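Local atomic coordinates of potential RNA-dependent RNA polymerase (Human picobirnavirus, PDB entry 5I62), a protein that catalyses RNA-templated RNA synthesis from ribonucleoside triphosphates, probably serving both transcription and genome replication of a double-stranded RNA virus. Residues R254-C259 with V391-C396; V258-S263 with L382-E387; G326-E331 with Q355-D360; H340-S345 with M374-R379. All coordinates share one frame; numbering follows the deposited sequence.

Interaction 1 (R254-C259 with V391-C396); sequences RDVVVC and VSKQDC
Val-257 and Ser-392 form an antiparallel hydrogen-bonded pair where strand 390-392 runs along strand 257-261, at an outer side of the four-stranded antiparallel sheet of the polymerase palm. Val-257 N gives a short, nearly straight bond to Ser-392 O (2.7 Å, 168°), and Ser-392 N returns a longer one to Val-257 O (3.2 Å).

Packing is tight around the valines. On one face of the sheet the CG2 methyls of Val-258 and Val-391 lie side by side, while CG1 of Val-391 presses on Val-256 CB at 3.5 Å, closer than carbons usually stand. On the other face Val-257 CG1 meets Cys-396 CB, and both touch helix 237-250 and Val-362. Beta-branched valine suits this strand, since it favours extended backbone and offers two methyls to its neighbours. Cys-259 SG fits against Cys-396 CB at 3.4 Å; the two SG atoms are 4.9 Å apart, too far for a disulfide.

Toward Arg-254 the contact is looser and solvent-facing. The extended aliphatic chain of Lys-393 runs past the carbonyl oxygens of Asp-255 and Arg-254, its CG 3.5 Å from Asp-255 O, a place where a long flexible chain can cover backbone and still carry its charge into solvent.

The chain turns away after Ser-392, whose OG accepts from Gln-394 N, an ST turn, and from Asp-395 N, an ST motif. Strand 395-398, of another sheet, has by then diverged, and a water spans the gap, donating to Val-257 O (3.1 Å) and to Asp-395 O (2.8 Å).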
loop_
_atom_site.group_PDB
_atom_site.type_symbol
_atom_site.label_atom_id
_atom_site.label_comp_id
_atom_site.label_asym_id
_atom_site.label_seq_id
_atom_site.Cartn_x
_atom_site.Cartn_y
_atom_site.Cartn_z
ATOM N N ARG A 254 -10.594 10.404 -29.340
ATOM C CA ARG A 254 -10.956 9.054 -29.741
ATOM C C ARG A 254 -10.436 7.988 -28.777
ATOM O O ARG A 254 -10.818 6.822 -28.908
ATOM C CB ARG A 254 -10.430 8.759 -31.145
ATOM C CG ARG A 254 -10.883 9.758 -32.220
ATOM C CD ARG A 254 -12.397 9.735 -32.394
ATOM N NE ARG A 254 -12.837 10.412 -33.618
ATOM C CZ ARG A 254 -12.419 10.129 -34.851
ATOM N NH1 ARG A 254 -11.536 9.147 -35.072
ATOM N NH2 ARG A 254 -12.907 10.819 -35.882
ATOM N N ASP A 255 -9.580 8.354 -27.826
ATOM C CA ASP A 255 -8.861 7.355 -27.048
ATOM C C ASP A 255 -9.598 7.002 -25.767
ATOM O O ASP A 255 -10.374 7.794 -25.232
ATOM C CB ASP A 255 -7.456 7.826 -26.694
ATOM C CG ASP A 255 -6.540 7.864 -27.890
ATOM O OD1 ASP A 255 -6.485 6.848 -28.631
ATOM O OD2 ASP A 255 -5.878 8.906 -28.086
ATOM N N VAL A 256 -9.327 5.792 -25.273
ATOM C CA VAL A 256 -9.824 5.369 -23.981
ATOM C C VAL A 256 -8.779 5.719 -22.930
ATOM O O VAL A 256 -7.610 5.979 -23.230
ATOM C CB VAL A 256 -10.146 3.861 -23.936
ATOM C CG1 VAL A 256 -11.277 3.517 -24.909
ATOM C CG2 VAL A 256 -8.897 3.050 -24.241
ATOM N N VAL A 257 -9.215 5.721 -21.680
ATOM C CA VAL A 257 -8.318 5.651 -20.532
ATOM C C VAL A 257 -8.274 4.199 -20.095
ATOM O O VAL A 257 -9.310 3.528 -20.076
ATOM C CB VAL A 257 -8.814 6.565 -19.401
ATOM C CG1 VAL A 257 -7.954 6.412 -18.157
ATOM C CG2 VAL A 257 -8.834 7.997 -19.882
ATOM N N VAL A 258 -7.085 3.696 -19.781
ATOM C CA VAL A 258 -6.915 2.322 -19.328
ATOM C C VAL A 258 -6.524 2.332 -17.858
ATOM O O VAL A 258 -5.543 2.980 -17.471
ATOM C CB VAL A 258 -5.864 1.568 -20.160
ATOM C CG1 VAL A 258 -5.658 0.159 -19.590
ATOM C CG2 VAL A 258 -6.270 1.512 -21.622
ATOM N N CYS A 259 -7.279 1.611 -17.041
ATOM C CA CYS A 259 -6.958 1.410 -15.630
ATOM C C CYS A 259 -6.414 -0.004 -15.494
ATOM O O CYS A 259 -7.151 -0.977 -15.701
ATOM C CB CYS A 259 -8.184 1.608 -14.751
ATOM S SG CYS A 259 -9.064 3.142 -15.075
ATOM N N VAL A 391 -11.481 -0.074 -18.965
ATOM C CA VAL A 391 -11.325 0.826 -20.100
ATOM C C VAL A 391 -12.584 1.675 -20.233
ATOM O O VAL A 391 -13.699 1.163 -20.121
ATOM C CB VAL A 391 -11.046 0.011 -21.384
ATOM C CG1 VAL A 391 -11.209 0.836 -22.578
ATOM C CG2 VAL A 391 -9.647 -0.571 -21.365
ATOM N N SER A 392 -12.407 2.972 -20.468
ATOM C CA SER A 392 -13.531 3.872 -20.699
ATOM C C SER A 392 -12.999 5.156 -21.325
ATOM O O SER A 392 -11.846 5.530 -21.103
ATOM C CB SER A 392 -14.285 4.164 -19.386
ATOM O OG SER A 392 -15.230 5.225 -19.494
ATOM N N LYS A 393 -13.847 5.831 -22.105
ATOM C CA LYS A 393 -13.502 7.172 -22.574
ATOM C C LYS A 393 -13.907 8.273 -21.608
ATOM O O LYS A 393 -13.377 9.382 -21.710
ATOM C CB LYS A 393 -14.140 7.474 -23.937
ATOM C CG LYS A 393 -13.668 6.574 -25.057
ATOM C CD LYS A 393 -14.199 7.028 -26.408
ATOM C CE LYS A 393 -13.900 5.966 -27.460
ATOM N NZ LYS A 393 -14.357 6.365 -28.818
ATOM N N GLN A 394 -14.840 8.009 -20.684
ATOM C CA GLN A 394 -15.396 9.060 -19.835
ATOM C C GLN A 394 -15.141 8.883 -18.346
ATOM O O GLN A 394 -15.369 9.832 -17.587
ATOM C CB GLN A 394 -16.916 9.193 -20.028
ATOM C CG GLN A 394 -17.410 9.321 -21.476
ATOM C CD GLN A 394 -17.545 7.971 -22.165
ATOM O OE1 GLN A 394 -17.433 6.904 -21.526
ATOM N NE2 GLN A 394 -17.793 8.002 -23.481
ATOM N N ASP A 395 -14.702 7.713 -17.894
ATOM C CA ASP A 395 -14.469 7.557 -16.465
ATOM C C ASP A 395 -13.281 6.632 -16.231
ATOM O O ASP A 395 -12.735 6.039 -17.160
ATOM C CB ASP A 395 -15.753 7.088 -15.758
ATOM C CG ASP A 395 -16.216 5.706 -16.203
ATOM O OD1 ASP A 395 -15.393 4.775 -16.313
ATOM O OD2 ASP A 395 -17.433 5.555 -16.448
ATOM N N CYS A 396 -12.883 6.520 -14.963
ATOM C CA CYS A 396 -11.777 5.645 -14.612
ATOM C C CYS A 396 -11.862 5.320 -13.130
ATOM O O CYS A 396 -12.582 5.967 -12.371
ATOM C CB CYS A 396 -10.419 6.282 -14.954
ATOM S SG CYS A 396 -10.079 7.808 -14.037
HETATM O O HOH W 1 -10.874 4.042 -17.501
#

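Interaction 2 (V258-S263 with L382-E387); sequences VCTDFS and LDMNLE
Met-384 sets its sulfur obliquely beside the Phe-262 ring, a Met-aromatic contact with SD 4.7 Å from the centroid and 42° off the ring normal. The two side chains run the same way, so CG of Met-384 also meets Phe-262 CD1. A bend at the last torsion (chi3 75°) then carries the CE methyl back to Asp-261 O and to Thr-260 CB. Unbranched, flexible methionine is well suited to follow both a flat ring and the backbone beside it. Leu-382 CD1 comes obliquely to CE1 of the same ring, at 4.0 Å.

The backbones share a single direct bond, Ser-263 N to Asp-383 O (3.0 Å, 155°), with the donor above the carbonyl plane. Beside it a water bridges the backbones, accepting from Asp-383 N and donating to Ser-263 O (2.7 Å). Another water links Ser-263 OG with Asp-383 OD2, small polar side chains fitting this wetter margin. His-335, from helix 327-345, meets the Phe-262 ring edge-to-face.

Asp-261 to Ser-263 open the sequence Asp-Phe-Ser-Lys-Phe-Asp, recognisable as motif A of the palm domain of viral RNA polymerases.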
loop_
_atom_site.group_PDB
_atom_site.type_symbol
_atom_site.label_atom_id
_atom_site.label_comp_id
_atom_site.label_asym_id
_atom_site.label_seq_id
_atom_site.Cartn_x
_atom_site.Cartn_y
_atom_site.Cartn_z
ATOM N N VAL A 258 -7.085 3.696 -19.781
ATOM C CA VAL A 258 -6.915 2.322 -19.328
ATOM C C VAL A 258 -6.524 2.332 -17.858
ATOM O O VAL A 258 -5.543 2.980 -17.471
ATOM C CB VAL A 258 -5.864 1.568 -20.160
ATOM C CG1 VAL A 258 -5.658 0.159 -19.590
ATOM C CG2 VAL A 258 -6.270 1.512 -21.622
ATOM N N CYS A 259 -7.279 1.611 -17.041
ATOM C CA CYS A 259 -6.958 1.410 -15.630
ATOM C C CYS A 259 -6.414 -0.004 -15.494
ATOM O O CYS A 259 -7.151 -0.977 -15.701
ATOM C CB CYS A 259 -8.184 1.608 -14.751
ATOM S SG CYS A 259 -9.064 3.142 -15.075
ATOM N N THR A 260 -5.138 -0.118 -15.155
ATOM C CA THR A 260 -4.466 -1.398 -15.207
ATOM C C THR A 260 -4.607 -2.121 -13.877
ATOM O O THR A 260 -4.944 -1.534 -12.850
ATOM C CB THR A 260 -2.989 -1.219 -15.565
ATOM O OG1 THR A 260 -2.425 -0.203 -14.737
ATOM C CG2 THR A 260 -2.846 -0.799 -17.032
ATOM N N ASP A 261 -4.302 -3.411 -13.899
ATOM C CA ASP A 261 -4.274 -4.149 -12.652
ATOM C C ASP A 261 -3.277 -5.296 -12.776
ATOM O O ASP A 261 -3.283 -6.009 -13.787
ATOM C CB ASP A 261 -5.670 -4.671 -12.346
ATOM C CG ASP A 261 -5.705 -5.474 -11.070
ATOM O OD1 ASP A 261 -6.027 -4.961 -10.008
ATOM O OD2 ASP A 261 -5.286 -6.633 -11.091
ATOM N N PHE A 262 -2.431 -5.476 -11.755
ATOM C CA PHE A 262 -1.441 -6.548 -11.677
ATOM C C PHE A 262 -1.893 -7.626 -10.692
ATOM O O PHE A 262 -2.493 -7.333 -9.651
ATOM C CB PHE A 262 -0.084 -6.020 -11.250
ATOM C CG PHE A 262 0.595 -5.205 -12.283
ATOM C CD1 PHE A 262 1.255 -5.800 -13.349
ATOM C CD2 PHE A 262 0.598 -3.835 -12.174
ATOM C CE1 PHE A 262 1.911 -5.028 -14.294
ATOM C CE2 PHE A 262 1.239 -3.059 -13.092
ATOM C CZ PHE A 262 1.902 -3.647 -14.168
ATOM N N SER A 263 -1.671 -8.883 -11.063
ATOM C CA SER A 263 -1.806 -9.991 -10.127
ATOM C C SER A 263 -0.451 -10.206 -9.470
ATOM O O SER A 263 0.529 -10.511 -10.159
ATOM C CB SER A 263 -2.274 -11.272 -10.817
ATOM O OG SER A 263 -3.582 -11.104 -11.344
ATOM N N LEU A 382 5.595 -10.104 -15.865
ATOM C CA LEU A 382 4.540 -9.638 -14.980
ATOM C C LEU A 382 3.219 -10.301 -15.342
ATOM O O LEU A 382 2.970 -10.645 -16.497
ATOM C CB LEU A 382 4.420 -8.115 -15.039
ATOM C CG LEU A 382 5.768 -7.454 -14.755
ATOM C CD1 LEU A 382 5.725 -5.968 -15.109
ATOM C CD2 LEU A 382 6.149 -7.682 -13.253
ATOM N N ASP A 383 2.372 -10.479 -14.341
ATOM C CA ASP A 383 1.118 -11.197 -14.489
ATOM C C ASP A 383 -0.038 -10.213 -14.436
ATOM O O ASP A 383 -0.094 -9.365 -13.543
ATOM C CB ASP A 383 0.969 -12.257 -13.399
ATOM C CG ASP A 383 -0.085 -13.295 -13.732
ATOM O OD1 ASP A 383 -0.239 -13.637 -14.925
ATOM O OD2 ASP A 383 -0.751 -13.780 -12.792
ATOM N N MET A 384 -0.940 -10.320 -15.410
ATOM C CA MET A 384 -2.120 -9.479 -15.530
ATOM C C MET A 384 -3.235 -10.333 -16.129
ATOM O O MET A 384 -2.997 -11.148 -17.017
ATOM C CB MET A 384 -1.875 -8.246 -16.416
ATOM C CG MET A 384 -0.626 -7.418 -16.085
ATOM S SD MET A 384 -0.314 -6.094 -17.282
ATOM C CE MET A 384 -1.558 -4.882 -16.849
ATOM N N ASN A 385 -4.438 -10.146 -15.625
ATOM C CA ASN A 385 -5.649 -10.826 -16.087
ATOM C C ASN A 385 -6.411 -9.771 -16.884
ATOM O O ASN A 385 -6.846 -8.753 -16.338
ATOM C CB ASN A 385 -6.389 -11.381 -14.857
ATOM C CG ASN A 385 -7.792 -11.873 -15.111
ATOM O OD1 ASN A 385 -8.277 -11.939 -16.232
ATOM N ND2 ASN A 385 -8.477 -12.199 -14.012
ATOM N N LEU A 386 -6.481 -9.967 -18.199
ATOM C CA LEU A 386 -7.128 -8.983 -19.061
ATOM C C LEU A 386 -8.504 -8.595 -18.528
ATOM O O LEU A 386 -8.943 -7.447 -18.678
ATOM C CB LEU A 386 -7.231 -9.537 -20.477
ATOM C CG LEU A 386 -7.820 -8.558 -21.497
ATOM C CD1 LEU A 386 -7.135 -7.197 -21.415
ATOM C CD2 LEU A 386 -7.733 -9.116 -22.901
ATOM N N GLU A 387 -9.177 -9.538 -17.862
ATOM C CA GLU A 387 -10.540 -9.322 -17.396
ATOM C C GLU A 387 -10.607 -8.248 -16.329
ATOM O O GLU A 387 -11.662 -7.645 -16.108
ATOM C CB GLU A 387 -11.109 -10.629 -16.852
ATOM C CG GLU A 387 -12.588 -10.792 -17.088
ATOM C CD GLU A 387 -12.910 -11.241 -18.504
ATOM O OE1 GLU A 387 -12.057 -11.088 -19.408
ATOM O OE2 GLU A 387 -14.030 -11.753 -18.715
HETATM O O HOH W 2 2.235 -9.149 -11.774
HETATM O O HOH W 3 -3.659 -13.560 -13.448
#

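Interaction 3 (G326-E331 with Q355-D360); sequences GTNADE and QCLGDD
Asn-328 and Leu-357 meet by van der Waals contact, their side chains crossing at about a right angle. With CG anti to the backbone N (chi1 -167°), the asparagine amide is brought up against the leucine, whose CD1 lies 3.2 Å from OD1 and 3.6 Å from ND2. OD1 has its polar partner elsewhere, the indole NE1 of Trp-234, a ring that also touches Leu-357. Asparagine thus suits a site needing a compact group that serves one partner by hydrogen bonding and the other by packing.

The second packing contact is made by Glu-331, one helical turn further on. Its CB lies 4.2 Å from Gly-358 CA, and its extended chain brings OE1 to 3.8 Å from the same atom. With only hydrogens on its alpha carbon, Gly-358 allows the helix to approach closely.

Hydrogen bonding shapes the hairpin itself. Leu-357 N binds Asp-360 O and Asp-360 N binds Leu-357 O, each at 2.8 Å, closing a type II' turn. Gly-358 takes its second position with positive phi (56°), which glycine adopts easily. Further along the helix, Thr-332 OG1 bonds to Gly-358 N and His-335 ND1 to Gly-358 O.

Gly-Asp-Asp at 358-360 is the signature of motif C, and the helix follows the glycine-rich loop of motif B; in related polymerases motif C contributes metal-binding aspartate. The chemistry is consistent with the helix positioning the hairpin by shape and by grips on the glycine peptide, while the Asp-359 carboxylate remains apart, its OD1 6.2 Å from Glu-331 OE1.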
loop_
_atom_site.group_PDB
_atom_site.type_symbol
_atom_site.label_atom_id
_atom_site.label_comp_id
_atom_site.label_asym_id
_atom_site.label_seq_id
_atom_site.Cartn_x
_atom_site.Cartn_y
_atom_site.Cartn_z
ATOM N N GLY A 326 11.710 0.670 0.447
ATOM C CA GLY A 326 11.542 1.087 -0.926
ATOM C C GLY A 326 10.492 0.304 -1.684
ATOM O O GLY A 326 10.494 0.320 -2.921
ATOM N N THR A 327 9.586 -0.378 -0.969
ATOM C CA THR A 327 8.559 -1.171 -1.642
ATOM C C THR A 327 7.813 -0.327 -2.657
ATOM O O THR A 327 7.689 -0.697 -3.831
ATOM C CB THR A 327 7.549 -1.742 -0.642
ATOM O OG1 THR A 327 8.193 -2.656 0.256
ATOM C CG2 THR A 327 6.421 -2.475 -1.393
ATOM N N ASN A 328 7.313 0.823 -2.216
ATOM C CA ASN A 328 6.523 1.640 -3.118
ATOM C C ASN A 328 7.411 2.384 -4.112
ATOM O O ASN A 328 7.045 2.528 -5.285
ATOM C CB ASN A 328 5.662 2.603 -2.307
ATOM C CG ASN A 328 4.596 3.248 -3.137
ATOM O OD1 ASN A 328 4.793 4.338 -3.676
ATOM N ND2 ASN A 328 3.461 2.559 -3.287
ATOM N N ALA A 329 8.583 2.845 -3.672
ATOM C CA ALA A 329 9.425 3.672 -4.533
ATOM C C ALA A 329 9.918 2.886 -5.744
ATOM O O ALA A 329 9.752 3.325 -6.890
ATOM C CB ALA A 329 10.604 4.235 -3.741
ATOM N N ASP A 330 10.554 1.729 -5.506
ATOM C CA ASP A 330 11.101 0.936 -6.607
ATOM C C ASP A 330 10.015 0.594 -7.617
ATOM O O ASP A 330 10.220 0.685 -8.832
ATOM C CB ASP A 330 11.732 -0.366 -6.095
ATOM C CG ASP A 330 13.097 -0.167 -5.444
ATOM O OD1 ASP A 330 13.494 0.980 -5.174
ATOM O OD2 ASP A 330 13.784 -1.193 -5.213
ATOM N N GLU A 331 8.863 0.156 -7.114
ATOM C CA GLU A 331 7.774 -0.280 -7.972
ATOM C C GLU A 331 7.197 0.877 -8.771
ATOM O O GLU A 331 6.921 0.735 -9.964
ATOM C CB GLU A 331 6.691 -0.934 -7.128
ATOM C CG GLU A 331 7.127 -2.265 -6.564
ATOM C CD GLU A 331 5.995 -3.001 -5.898
ATOM O OE1 GLU A 331 4.936 -2.379 -5.646
ATOM O OE2 GLU A 331 6.174 -4.209 -5.630
ATOM N N GLN A 355 -0.888 8.271 -14.461
ATOM C CA GLN A 355 -0.418 8.146 -13.085
ATOM C C GLN A 355 -0.185 6.681 -12.740
ATOM O O GLN A 355 -0.828 5.787 -13.300
ATOM C CB GLN A 355 -1.435 8.713 -12.076
ATOM C CG GLN A 355 -1.736 10.168 -12.207
ATOM C CD GLN A 355 -2.678 10.633 -11.114
ATOM O OE1 GLN A 355 -3.817 11.017 -11.378
ATOM N NE2 GLN A 355 -2.207 10.571 -9.875
ATOM N N CYS A 356 0.715 6.448 -11.785
ATOM C CA CYS A 356 0.861 5.116 -11.219
ATOM C C CYS A 356 1.355 5.208 -9.779
ATOM O O CYS A 356 2.003 6.176 -9.378
ATOM C CB CYS A 356 1.810 4.228 -12.038
ATOM S SG CYS A 356 3.418 4.947 -12.391
ATOM N N LEU A 357 1.048 4.166 -9.020
ATOM C CA LEU A 357 1.476 4.075 -7.633
ATOM C C LEU A 357 1.539 2.600 -7.297
ATOM O O LEU A 357 0.508 1.923 -7.343
ATOM C CB LEU A 357 0.516 4.800 -6.694
ATOM C CG LEU A 357 0.860 4.584 -5.216
ATOM C CD1 LEU A 357 2.056 5.438 -4.831
ATOM C CD2 LEU A 357 -0.336 4.880 -4.324
ATOM N N GLY A 358 2.736 2.098 -7.016
ATOM C CA GLY A 358 2.874 0.673 -6.764
ATOM C C GLY A 358 2.330 -0.123 -7.933
ATOM O O GLY A 358 2.725 0.106 -9.085
ATOM N N ASP A 359 1.379 -1.014 -7.662
ATOM C CA ASP A 359 0.794 -1.851 -8.695
ATOM C C ASP A 359 -0.446 -1.233 -9.341
ATOM O O ASP A 359 -1.117 -1.914 -10.121
ATOM C CB ASP A 359 0.456 -3.245 -8.135
ATOM C CG ASP A 359 -0.729 -3.243 -7.163
ATOM O OD1 ASP A 359 -1.146 -2.165 -6.691
ATOM O OD2 ASP A 359 -1.237 -4.344 -6.854
ATOM N N ASP A 360 -0.754 0.028 -9.045
ATOM C CA ASP A 360 -1.962 0.679 -9.536
ATOM C C ASP A 360 -1.604 1.714 -10.594
ATOM O O ASP A 360 -0.687 2.502 -10.386
ATOM C CB ASP A 360 -2.722 1.364 -8.401
ATOM C CG ASP A 360 -4.201 1.140 -8.490
ATOM O OD1 ASP A 360 -4.854 1.677 -9.417
ATOM O OD2 ASP A 360 -4.703 0.389 -7.627
#

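Interaction 4 (H340-S345 with M374-R379); sequences HEAAIS and MQSYSR
Arg-379 holds CG between its backbone N and carbonyl carbon (chi1 63°) and then extends fully, folding its guanidinium back over its own helix end. Glu-341, with CG anti to N and a straight chain, reaches it from the opposite direction. They join the end of helix 327-345 to the end of helix 370-378, which pack beside the palm sheet; the first is the helix of motif B, and the second, following motif C, probably corresponds to motif D. The axes of segments 340-345 and 374-378 approach to 9.2 Å at a crossing angle of 123°.

The arginine grips Ser-376 side-on, NE to the carbonyl O (2.9 Å) and NH2 to OG, holding the backbone and side chain of one residue together. NH2 also donates to Ser-345 OG (2.9 Å), which lies in the guanidinium plane. The same hydroxyl donates in turn to Glu-341 O, acting as acceptor and donor at once. Glu-341 closes a salt bridge from OE1 to NH2 (3.6 Å), with OE2 over one guanidinium face and the two planes 48° apart. The carboxylate has further partners, His-380 NE2 at OE1 and Asp-107 N at OE2, which would help hold a buried negative charge.

Small residues make the close crossing possible. Ala-342 brings CA to 3.4 Å from Ser-376 OG, and its methyl meets the Tyr-377 ring obliquely at CE1. Serine at 376 is both slim enough for this approach and polar enough to serve several partners: its OG also gives its proton to a water at 2.7 Å, and that water donates to Glu-341 OE1, likewise at 2.7 Å.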
loop_
_atom_site.group_PDB
_atom_site.type_symbol
_atom_site.label_atom_id
_atom_site.label_comp_id
_atom_site.label_asym_id
_atom_site.label_seq_id
_atom_site.Cartn_x
_atom_site.Cartn_y
_atom_site.Cartn_z
ATOM N N HIS A 340 5.660 4.424 -20.116
ATOM C CA HIS A 340 6.355 5.030 -21.247
ATOM C C HIS A 340 6.610 4.007 -22.341
ATOM O O HIS A 340 6.438 4.299 -23.534
ATOM C CB HIS A 340 7.683 5.636 -20.797
ATOM C CG HIS A 340 7.547 6.977 -20.157
ATOM N ND1 HIS A 340 7.075 8.077 -20.839
ATOM C CD2 HIS A 340 7.797 7.393 -18.892
ATOM C CE1 HIS A 340 7.054 9.120 -20.024
ATOM N NE2 HIS A 340 7.488 8.730 -18.836
ATOM N N GLU A 341 7.019 2.796 -21.946
ATOM C CA GLU A 341 7.378 1.771 -22.920
ATOM C C GLU A 341 6.172 1.340 -23.740
ATOM O O GLU A 341 6.291 1.100 -24.947
ATOM C CB GLU A 341 8.002 0.564 -22.222
ATOM C CG GLU A 341 8.425 -0.537 -23.183
ATOM C CD GLU A 341 8.818 -1.805 -22.440
ATOM O OE1 GLU A 341 7.963 -2.365 -21.706
ATOM O OE2 GLU A 341 9.990 -2.222 -22.569
ATOM N N ALA A 342 4.999 1.247 -23.111
ATOM C CA ALA A 342 3.797 0.911 -23.871
ATOM C C ALA A 342 3.542 1.938 -24.980
ATOM O O ALA A 342 3.252 1.577 -26.127
ATOM C CB ALA A 342 2.595 0.811 -22.935
ATOM N N ALA A 343 3.638 3.226 -24.650
ATOM C CA ALA A 343 3.408 4.270 -25.647
ATOM C C ALA A 343 4.468 4.219 -26.737
ATOM O O ALA A 343 4.158 4.234 -27.937
ATOM C CB ALA A 343 3.393 5.647 -24.978
ATOM N N ILE A 344 5.731 4.148 -26.326
ATOM C CA ILE A 344 6.856 4.145 -27.252
ATOM C C ILE A 344 6.806 2.921 -28.156
ATOM O O ILE A 344 7.094 3.006 -29.356
ATOM C CB ILE A 344 8.175 4.220 -26.459
ATOM C CG1 ILE A 344 8.321 5.589 -25.787
ATOM C CG2 ILE A 344 9.371 3.901 -27.359
ATOM C CD1 ILE A 344 9.406 5.628 -24.701
ATOM N N SER A 345 6.428 1.767 -27.603
ATOM C CA SER A 345 6.274 0.571 -28.420
ATOM C C SER A 345 5.200 0.736 -29.489
ATOM O O SER A 345 5.234 0.023 -30.496
ATOM C CB SER A 345 5.956 -0.642 -27.547
ATOM O OG SER A 345 7.062 -0.987 -26.727
ATOM N N MET A 374 -1.384 -4.626 -21.782
ATOM C CA MET A 374 -1.132 -5.898 -21.114
ATOM C C MET A 374 0.032 -6.643 -21.762
ATOM O O MET A 374 0.911 -7.169 -21.067
ATOM C CB MET A 374 -2.394 -6.755 -21.131
ATOM C CG MET A 374 -2.506 -7.679 -19.936
ATOM S SD MET A 374 -3.621 -9.070 -20.206
ATOM C CE MET A 374 -2.838 -9.795 -21.648
ATOM N N GLN A 375 0.051 -6.697 -23.098
ATOM C CA GLN A 375 1.146 -7.348 -23.813
ATOM C C GLN A 375 2.474 -6.653 -23.545
ATOM O O GLN A 375 3.508 -7.317 -23.372
ATOM C CB GLN A 375 0.863 -7.364 -25.323
ATOM C CG GLN A 375 -0.037 -8.500 -25.795
ATOM C CD GLN A 375 -0.498 -8.319 -27.238
ATOM O OE1 GLN A 375 0.239 -7.785 -28.083
ATOM N NE2 GLN A 375 -1.722 -8.774 -27.531
ATOM N N SER A 376 2.472 -5.317 -23.536
ATOM C CA SER A 376 3.719 -4.581 -23.357
ATOM C C SER A 376 4.277 -4.761 -21.950
ATOM O O SER A 376 5.497 -4.830 -21.771
ATOM C CB SER A 376 3.507 -3.096 -23.654
ATOM O OG SER A 376 4.727 -2.374 -23.569
ATOM N N TYR A 377 3.399 -4.811 -20.944
ATOM C CA TYR A 377 3.844 -4.994 -19.562
ATOM C C TYR A 377 4.258 -6.442 -19.295
ATOM O O TYR A 377 5.303 -6.698 -18.684
ATOM C CB TYR A 377 2.728 -4.623 -18.589
ATOM C CG TYR A 377 2.331 -3.172 -18.434
ATOM C CD1 TYR A 377 2.787 -2.175 -19.294
ATOM C CD2 TYR A 377 1.466 -2.809 -17.415
ATOM C CE1 TYR A 377 2.380 -0.853 -19.137
ATOM C CE2 TYR A 377 1.068 -1.505 -17.236
ATOM C CZ TYR A 377 1.524 -0.527 -18.097
ATOM O OH TYR A 377 1.105 0.770 -17.889
ATOM N N SER A 378 3.420 -7.402 -19.709
ATOM C CA SER A 378 3.552 -8.788 -19.260
ATOM C C SER A 378 4.827 -9.446 -19.771
ATOM O O SER A 378 5.346 -10.370 -19.132
ATOM C CB SER A 378 2.339 -9.600 -19.694
ATOM O OG SER A 378 1.179 -9.140 -19.028
ATOM N N ARG A 379 5.344 -8.998 -20.911
ATOM C CA ARG A 379 6.557 -9.589 -21.466
ATOM C C ARG A 379 7.752 -9.460 -20.527
ATOM O O ARG A 379 8.750 -10.158 -20.708
ATOM C CB ARG A 379 6.884 -8.943 -22.811
ATOM C CG ARG A 379 7.173 -7.473 -22.688
ATOM C CD ARG A 379 7.403 -6.842 -24.050
ATOM N NE ARG A 379 7.120 -5.410 -24.063
ATOM C CZ ARG A 379 7.384 -4.615 -25.100
ATOM N NH1 ARG A 379 7.952 -5.131 -26.185
ATOM N NH2 ARG A 379 7.079 -3.313 -25.059
HETATM O O HOH W 4 5.458 -1.670 -21.116
#

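Overall arrangement
Interactions 1, 2 and 3 all reach the central palm sheet, and interactions 1 and 2 share strand 257-261, their centres 15 Å apart. Phe-262 joins three of the contacts: its CD2 lies 3.3 Å from Asp-359 O of interaction 3, and its CZ 3.4 Å from Tyr-377 CD2 of interaction 4, where Met-384 SD also comes to 3.6 Å from Tyr-377 CB. Helix 327-345 spans interactions 3 and 4, centres 17 Å apart. Motif A (interaction 2) and motif C (interaction 3) bring Asp-261 OD1 to 5.8 Å from Asp-359 OD2, consistent with the metal-binding active site of related polymerases. Interactions 1 and 4 lie farther out, each centred about 24 Å from the centre of the chain.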